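Local coordinates for long form salivary protein D7L1 (Anopheles stephensi, PDB 3NHI) that binds and sequesters cysteinyl leukotrienes and thromboxane A2 analogues, helping female mosquitoes feed on vertebrate blood, at residues D188-I193 against S236-Y241; F260-S265 against L290-H295. All coordinates share one frame; numbering follows the deposited sequence.

Interaction 1: D188-I193 against S236-Y241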
# COMPACT_ATOMS: atom_id res chain seq x y z
N ASP A 188 -19.98 1.30 -5.03
CA ASP A 188 -18.94 0.38 -5.48
C ASP A 188 -17.59 1.08 -5.61
O ASP A 188 -16.57 0.58 -5.10
CB ASP A 188 -19.32 -0.29 -6.80
CG ASP A 188 -18.28 -1.30 -7.23
OD1 ASP A 188 -18.24 -2.39 -6.62
OD2 ASP A 188 -17.49 -0.99 -8.14
N ALA A 189 -17.57 2.23 -6.29
CA ALA A 189 -16.35 2.99 -6.44
C ALA A 189 -15.71 3.30 -5.08
O ALA A 189 -14.50 3.11 -4.90
CB ALA A 189 -16.60 4.28 -7.21
N ILE A 190 -16.54 3.74 -4.13
CA ILE A 190 -16.03 4.13 -2.82
C ILE A 190 -15.50 2.92 -2.03
O ILE A 190 -14.48 3.04 -1.33
CB ILE A 190 -17.08 4.97 -2.03
CG1 ILE A 190 -17.32 6.33 -2.72
CG2 ILE A 190 -16.63 5.21 -0.59
CD1 ILE A 190 -16.07 7.24 -2.90
N ASP A 191 -16.15 1.77 -2.15
CA ASP A 191 -15.63 0.56 -1.52
C ASP A 191 -14.25 0.21 -2.09
O ASP A 191 -13.30 -0.08 -1.35
CB ASP A 191 -16.60 -0.61 -1.67
CG ASP A 191 -16.08 -1.86 -1.02
OD1 ASP A 191 -15.73 -2.80 -1.76
OD2 ASP A 191 -16.01 -1.91 0.22
N CYS A 192 -14.14 0.27 -3.42
CA CYS A 192 -12.91 -0.05 -4.11
C CYS A 192 -11.81 0.94 -3.67
O CYS A 192 -10.65 0.55 -3.45
CB CYS A 192 -13.17 -0.01 -5.61
SG CYS A 192 -11.74 -0.18 -6.69
N ILE A 193 -12.16 2.21 -3.54
CA ILE A 193 -11.19 3.21 -3.13
C ILE A 193 -10.76 3.03 -1.68
O ILE A 193 -9.57 3.07 -1.37
CB ILE A 193 -11.73 4.63 -3.38
CG1 ILE A 193 -11.87 4.88 -4.88
CG2 ILE A 193 -10.80 5.67 -2.77
CD1 ILE A 193 -12.78 6.06 -5.23
N SER A 236 -21.67 0.27 8.21
CA SER A 236 -20.30 -0.21 8.25
C SER A 236 -19.73 -0.43 6.85
O SER A 236 -18.67 -1.05 6.71
CB SER A 236 -20.21 -1.49 9.09
OG SER A 236 -20.94 -2.54 8.48
N GLU A 237 -20.42 0.09 5.83
CA GLU A 237 -19.89 0.04 4.47
C GLU A 237 -19.00 1.24 4.21
O GLU A 237 -19.18 2.30 4.82
CB GLU A 237 -21.02 0.01 3.44
CG GLU A 237 -21.91 -1.22 3.59
CD GLU A 237 -23.06 -1.29 2.60
OE1 GLU A 237 -23.19 -0.40 1.73
OE2 GLU A 237 -23.84 -2.26 2.71
N ALA A 238 -18.02 1.07 3.32
CA ALA A 238 -17.16 2.18 2.91
C ALA A 238 -17.97 3.44 2.60
O ALA A 238 -17.65 4.52 3.09
CB ALA A 238 -16.32 1.79 1.72
N TYR A 239 -19.03 3.29 1.79
CA TYR A 239 -19.87 4.43 1.43
C TYR A 239 -20.48 5.14 2.63
O TYR A 239 -20.56 6.37 2.64
CB TYR A 239 -20.96 4.02 0.44
CG TYR A 239 -21.74 5.21 -0.06
CD1 TYR A 239 -21.16 6.14 -0.93
CD2 TYR A 239 -23.04 5.44 0.38
CE1 TYR A 239 -21.86 7.25 -1.39
CE2 TYR A 239 -23.76 6.54 -0.08
CZ TYR A 239 -23.16 7.44 -0.95
OH TYR A 239 -23.85 8.54 -1.39
N ASP A 240 -20.86 4.37 3.65
CA ASP A 240 -21.40 4.97 4.88
C ASP A 240 -20.41 5.89 5.55
O ASP A 240 -20.75 7.02 5.92
CB ASP A 240 -21.89 3.89 5.85
CG ASP A 240 -22.95 3.00 5.24
OD1 ASP A 240 -23.86 3.52 4.56
OD2 ASP A 240 -22.88 1.78 5.46
N TYR A 241 -19.16 5.43 5.70
CA TYR A 241 -18.11 6.25 6.31
C TYR A 241 -17.79 7.48 5.49
O TYR A 241 -17.62 8.57 6.02
CB TYR A 241 -16.85 5.43 6.57
CG TYR A 241 -17.07 4.30 7.55
CD1 TYR A 241 -16.93 2.97 7.15
CD2 TYR A 241 -17.46 4.55 8.86
CE1 TYR A 241 -17.16 1.93 8.03
CE2 TYR A 241 -17.68 3.52 9.76
CZ TYR A 241 -17.52 2.21 9.34
OH TYR A 241 -17.75 1.16 10.21
O HOH W 1 -17.79 -1.55 2.17
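Ala238, in the first turn of helix 238-246, presses its methyl group against the backbone of helix 184-196 at Ile190 and Asp191. The small side chain lets two helices of the PBP/GOBP-type domain come close: the CA atoms of Asp191 and Ala238 lie 5.0 Å apart. Ala238 CB meets Asp191 CA at 3.5 Å and the carbonyl oxygen Ile190 O at 3.8 Å, so most of this tight part is methyl against main chain. Ile190 divides its two branches between Ala238 and Tyr239. Ile190 CG2 is 4.1 Å from Ala238 CB, whereas Ile190 CG1 reaches the edge of the Tyr239 ring, near its plane, 4.2 Å from Tyr239 CD1. The ring runs on past Leu186 and Leu180, and its hydroxyl is hydrogen-bonded to the backbone N of Gly182.

The looser side is at Asp191, which is partly exposed. With CG anti to the backbone N (chi1 -179°), the carboxylate reaches past the Ala238 methyl to a water, which donates to Asp191 OD2 at 2.7 Å and accepts from Ala238 N at 2.9 Å. Within 236-241, Asp240 OD2 accepts from Glu237 N at 3.0 Å, the half of a capping box running from the N3 side chain to the N-cap nitrogen. Direct contact between the segments is therefore apolar and close, while the polar link found between them runs through a single bridging water; the two carboxylates, Asp240 directly and Asp191 through the water, would probably interact favourably with the positive end of the helix dipole.

Interaction 2: F260-S265 against L290-H295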
# COMPACT_ATOMS: atom_id res chain seq x y z
N PHE A 260 -5.39 14.38 -1.45
CA PHE A 260 -3.94 14.15 -1.33
C PHE A 260 -3.64 12.66 -1.45
O PHE A 260 -2.69 12.27 -2.12
CB PHE A 260 -3.40 14.74 -0.03
CG PHE A 260 -1.89 14.69 0.09
CD1 PHE A 260 -1.07 14.96 -1.00
CD2 PHE A 260 -1.31 14.44 1.32
CE1 PHE A 260 0.33 14.95 -0.87
CE2 PHE A 260 0.08 14.43 1.46
CZ PHE A 260 0.90 14.70 0.37
N HIS A 261 -4.47 11.83 -0.81
CA HIS A 261 -4.27 10.39 -0.96
C HIS A 261 -4.54 9.92 -2.39
O HIS A 261 -3.86 9.01 -2.87
CB HIS A 261 -5.05 9.57 0.07
CG HIS A 261 -4.42 8.24 0.38
ND1 HIS A 261 -4.71 7.54 1.53
CD2 HIS A 261 -3.50 7.49 -0.29
CE1 HIS A 261 -4.03 6.41 1.54
NE2 HIS A 261 -3.28 6.36 0.45
N GLU A 262 -5.48 10.56 -3.10
CA GLU A 262 -5.61 10.21 -4.52
C GLU A 262 -4.27 10.37 -5.25
O GLU A 262 -3.81 9.44 -5.94
CB GLU A 262 -6.70 11.00 -5.24
CG GLU A 262 -6.76 10.49 -6.68
CD GLU A 262 -7.82 11.10 -7.56
OE1 GLU A 262 -8.51 12.06 -7.16
OE2 GLU A 262 -7.95 10.60 -8.70
N LEU A 263 -3.63 11.52 -5.07
CA LEU A 263 -2.32 11.75 -5.67
C LEU A 263 -1.30 10.70 -5.26
O LEU A 263 -0.62 10.11 -6.10
CB LEU A 263 -1.81 13.15 -5.30
CG LEU A 263 -0.38 13.49 -5.71
CD1 LEU A 263 -0.14 13.31 -7.22
CD2 LEU A 263 -0.09 14.90 -5.26
N ARG A 264 -1.21 10.46 -3.96
CA ARG A 264 -0.26 9.49 -3.42
C ARG A 264 -0.55 8.08 -3.92
O ARG A 264 0.38 7.27 -4.08
CB ARG A 264 -0.25 9.55 -1.90
CG ARG A 264 0.35 10.85 -1.39
CD ARG A 264 0.58 10.88 0.10
NE ARG A 264 -0.67 10.96 0.85
CZ ARG A 264 -1.21 9.97 1.56
NH1 ARG A 264 -0.66 8.76 1.63
NH2 ARG A 264 -2.33 10.19 2.21
N SER A 265 -1.82 7.77 -4.18
CA SER A 265 -2.19 6.44 -4.65
C SER A 265 -1.84 6.25 -6.12
O SER A 265 -1.79 5.11 -6.58
CB SER A 265 -3.68 6.16 -4.42
OG SER A 265 -4.51 6.76 -5.41
N LEU A 290 -0.86 12.84 -14.03
CA LEU A 290 -1.03 11.40 -13.85
C LEU A 290 -2.43 10.97 -14.29
O LEU A 290 -3.26 11.79 -14.68
CB LEU A 290 -0.76 11.02 -12.39
CG LEU A 290 0.67 11.33 -11.90
CD1 LEU A 290 0.75 11.23 -10.39
CD2 LEU A 290 1.72 10.43 -12.56
N ASN A 291 -2.70 9.66 -14.23
CA ASN A 291 -4.00 9.12 -14.58
C ASN A 291 -4.91 9.15 -13.35
O ASN A 291 -5.01 8.19 -12.60
CB ASN A 291 -3.84 7.71 -15.16
CG ASN A 291 -5.16 7.07 -15.57
OD1 ASN A 291 -6.20 7.73 -15.63
ND2 ASN A 291 -5.12 5.78 -15.83
N THR A 292 -5.56 10.30 -13.16
CA THR A 292 -6.36 10.56 -11.97
C THR A 292 -7.75 11.06 -12.36
O THR A 292 -8.09 11.18 -13.54
CB THR A 292 -5.72 11.63 -11.07
OG1 THR A 292 -5.81 12.90 -11.73
CG2 THR A 292 -4.28 11.30 -10.76
N THR A 293 -8.56 11.38 -11.34
CA THR A 293 -9.93 11.84 -11.55
C THR A 293 -10.03 13.36 -11.43
O THR A 293 -11.12 13.90 -11.25
CB THR A 293 -10.92 11.17 -10.57
OG1 THR A 293 -10.55 11.47 -9.22
CG2 THR A 293 -10.95 9.66 -10.77
N VAL A 294 -8.90 14.04 -11.56
CA VAL A 294 -8.83 15.51 -11.42
C VAL A 294 -9.58 16.23 -12.55
O VAL A 294 -9.74 15.70 -13.65
CB VAL A 294 -7.35 15.98 -11.32
CG1 VAL A 294 -6.66 15.95 -12.69
CG2 VAL A 294 -7.24 17.37 -10.68
N HIS A 295 -10.03 17.45 -12.24
CA HIS A 295 -10.64 18.35 -13.23
C HIS A 295 -9.57 19.03 -14.07
O HIS A 295 -8.60 19.59 -13.54
CB HIS A 295 -11.48 19.42 -12.53
CG HIS A 295 -12.71 18.89 -11.87
ND1 HIS A 295 -12.68 18.18 -10.69
CD2 HIS A 295 -14.02 18.99 -12.21
CE1 HIS A 295 -13.91 17.86 -10.34
NE2 HIS A 295 -14.74 18.33 -11.24
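Glu262, on helix 251-266, reaches across to Thr293 in the C-terminal tail, next to an ST turn in which Thr292 OG1 accepts from Val294 N. Across the two segments, the hydrogen bonds converge on one carboxylate oxygen. Glu262 OE2 takes the backbone amide Thr293 N at 2.8 Å, with an N-H...O angle of 160°, and the hydroxyl Thr293 OG1, also at 2.8 Å; both donors come on the syn side, some 20° out of the carboxylate plane. Thr292 CB packs 3.4 Å from the same oxygen. The glutamate gets there because its side chain is stretched out to the carboxylate (chi2 177°). Leu263 CD1 meets Leu290 CD1 at 3.9 Å, the two side chains crossing at about a right angle.

Beyond the two segments, Ser154 OG gives OE2 a further hydrogen bond, and Arg176 braces both partners: its NH2 forms a salt bridge with Glu262 OE1 while its NE bonds Thr293 OG1. This buried carboxylate is thus well compensated and probably ionised. Farther out, Thr292 OG1 also bonds Met287 O, tying the turn to helix 280-288. Within helix 251-266, Glu262 O accepts from Ser265 OG at 2.8 Å, and that hydroxyl is in turn bonded by Phe155 N.

Overall arrangement
Interactions 1 and 2 follow one another along the chain, since helix 238-246 leads on to helix 251-266. Their centres are 18 Å apart and their nearest atoms about 7 Å, so they do not touch; helix 155-163 links them instead. Cys159 on it is disulfide-bonded to Cys192 of 188-193, and its His156 packs on Ile193 of 188-193 as well as on Glu262 and Thr293 from interaction 2. Interaction 1 lies away from the known ligand-binding residues. Interaction 2 comes closer to the lipid pocket: the Leu290 side chain is about 8 Å from that of Lys151, which binds leukotriene C4, and about 13 Å from the bound hydroxyicosatetraenoic acid.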